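Local coordinates for protein extracellular ligand-binding receptor (Rhodopseudomonas palustris, PDB 4F06) that probably delivers lignin-derived benzoate compounds to an ABC transporter as its extracellular solute-binding component, and binds p-hydroxybenzoic acid, at residues F124-P129 / T252-V257. Numbering follows the deposited sequence.
Sequences FQNTVP and TYHYAV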
# COMPACT_ATOMS: atom_id res chain seq x y z
N PHE A 124 -9.89 2.18 -2.76
CA PHE A 124 -11.02 3.03 -2.40
C PHE A 124 -10.74 3.92 -1.19
O PHE A 124 -11.15 5.08 -1.14
CB PHE A 124 -12.23 2.13 -2.06
CG PHE A 124 -13.17 1.91 -3.21
CD1 PHE A 124 -12.91 0.92 -4.18
CD2 PHE A 124 -14.40 2.61 -3.30
CE1 PHE A 124 -13.82 0.72 -5.22
CE2 PHE A 124 -15.29 2.36 -4.35
CZ PHE A 124 -14.99 1.42 -5.31
N GLN A 125 -10.05 3.34 -0.20
CA GLN A 125 -9.75 4.06 1.03
C GLN A 125 -8.95 5.35 0.76
O GLN A 125 -9.28 6.40 1.30
CB GLN A 125 -8.97 3.13 1.95
CG GLN A 125 -8.69 3.68 3.35
CD GLN A 125 -8.07 2.57 4.19
OE1 GLN A 125 -7.14 1.86 3.74
NE2 GLN A 125 -8.58 2.38 5.39
N ASN A 126 -7.93 5.27 -0.10
CA ASN A 126 -7.13 6.45 -0.43
C ASN A 126 -7.75 7.29 -1.54
O ASN A 126 -7.51 8.51 -1.60
CB ASN A 126 -5.70 6.06 -0.84
CG ASN A 126 -4.83 5.58 0.32
OD1 ASN A 126 -3.99 4.63 0.18
ND2 ASN A 126 -4.97 6.25 1.43
N THR A 127 -8.56 6.69 -2.42
CA THR A 127 -9.08 7.44 -3.58
C THR A 127 -10.29 8.31 -3.25
O THR A 127 -10.45 9.39 -3.83
CB THR A 127 -9.43 6.46 -4.72
OG1 THR A 127 -8.24 5.82 -5.15
CG2 THR A 127 -10.03 7.20 -5.93
N VAL A 128 -11.16 7.86 -2.35
CA VAL A 128 -12.33 8.71 -2.02
C VAL A 128 -11.84 10.09 -1.53
O VAL A 128 -12.37 11.10 -2.00
CB VAL A 128 -13.24 7.95 -1.04
CG1 VAL A 128 -14.23 8.89 -0.34
CG2 VAL A 128 -13.99 6.83 -1.79
N PRO A 129 -10.84 10.17 -0.62
CA PRO A 129 -10.34 11.52 -0.27
C PRO A 129 -9.72 12.28 -1.45
O PRO A 129 -9.84 13.50 -1.49
CB PRO A 129 -9.31 11.22 0.84
CG PRO A 129 -9.89 9.99 1.53
CD PRO A 129 -10.35 9.16 0.34
N THR A 252 -2.97 11.52 -2.13
CA THR A 252 -3.58 11.09 -0.89
C THR A 252 -3.00 9.73 -0.52
O THR A 252 -2.85 8.84 -1.35
CB THR A 252 -5.11 11.05 -0.98
OG1 THR A 252 -5.46 10.31 -2.16
CG2 THR A 252 -5.68 12.47 -1.03
N TYR A 253 -2.69 9.55 0.76
CA TYR A 253 -2.12 8.30 1.19
C TYR A 253 -2.16 8.19 2.69
O TYR A 253 -2.23 9.20 3.42
CB TYR A 253 -0.66 8.16 0.76
CG TYR A 253 -0.20 6.80 0.26
CD1 TYR A 253 -1.04 5.99 -0.55
CD2 TYR A 253 1.13 6.36 0.46
CE1 TYR A 253 -0.57 4.80 -1.12
CE2 TYR A 253 1.61 5.21 -0.15
CZ TYR A 253 0.77 4.44 -0.93
OH TYR A 253 1.29 3.30 -1.52
N HIS A 254 -2.08 6.96 3.16
CA HIS A 254 -2.15 6.61 4.58
C HIS A 254 -0.80 6.73 5.32
O HIS A 254 -0.78 6.65 6.53
CB HIS A 254 -2.70 5.17 4.71
CG HIS A 254 -1.83 4.23 3.97
ND1 HIS A 254 -1.69 4.27 2.59
CD2 HIS A 254 -0.93 3.29 4.43
CE1 HIS A 254 -0.73 3.40 2.23
NE2 HIS A 254 -0.27 2.78 3.34
N TYR A 255 0.30 6.88 4.59
CA TYR A 255 1.60 6.97 5.24
C TYR A 255 2.51 7.89 4.47
O TYR A 255 2.64 7.76 3.24
CB TYR A 255 2.28 5.58 5.40
CG TYR A 255 3.63 5.69 6.12
CD1 TYR A 255 3.67 6.09 7.46
CD2 TYR A 255 4.85 5.48 5.45
CE1 TYR A 255 4.89 6.25 8.12
CE2 TYR A 255 6.06 5.60 6.15
CZ TYR A 255 6.07 6.03 7.45
OH TYR A 255 7.28 6.19 8.10
N ALA A 256 3.23 8.74 5.21
CA ALA A 256 4.36 9.51 4.69
C ALA A 256 5.55 9.32 5.62
O ALA A 256 5.38 9.35 6.84
CB ALA A 256 4.05 11.01 4.56
N VAL A 257 6.74 9.17 5.06
CA VAL A 257 7.95 9.05 5.87
C VAL A 257 8.10 10.30 6.74
O VAL A 257 8.61 10.23 7.87
CB VAL A 257 9.18 8.85 4.98
CG1 VAL A 257 10.47 8.88 5.78
CG2 VAL A 257 9.03 7.53 4.23
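With CG anti to its carbonyl carbon (chi1 -72°), Asn126 extends its amide from the helix toward Tyr253 and His254, while the first torsion of Thr252 sets OG1 between backbone N and carbonyl carbon, facing the helix. There Thr252 OG1 donates to Asn126 O at 2.8 Å, reaching it from above the carbonyl plane with a C=O...O angle of 142°. Pro129, lacking an N-H, gives no bond to the turn before, and the helix is kinked there; a threonine suits the strand because its hydroxyl brings a side-chain donor to the helix while its methyl packs, CG2 lying 4.1 Å from Pro129 C. The Asn126 amide lies against the strand end, OD1 by the two rings and ND2 beside the backbone of Tyr253 and His254. Its OD1 comes 3.3 Å from Tyr253 CD1 and accepts a weak, bent bond from His254 ND1 at 3.4 Å. Asparagine is short enough to fit and still offers an acceptor to the imidazole, whose plane is turned only 22° from the amide. The histidine in turn lays CE1 over the centre of the Tyr253 ring, 3.5 Å above its plane. Replacing Asn126 with alanine removes the amide, and His254 ND1 would probably be left without this weak acceptor, with a gap beside the Tyr253 ring. Tyrosine suits its position because its side chain comes within about 4 Å of the bound p-hydroxybenzoic acid, and its OH is hydrogen-bonded to Asp232, a residue of the ligand pocket. The contact thus joins the start of helix 123-136 to the end of strand 250-253; Phe121 packs against Asn126 and His254, Val340 of strand 336-348 touches Asn126, and Pro129 rests on strand 351-363.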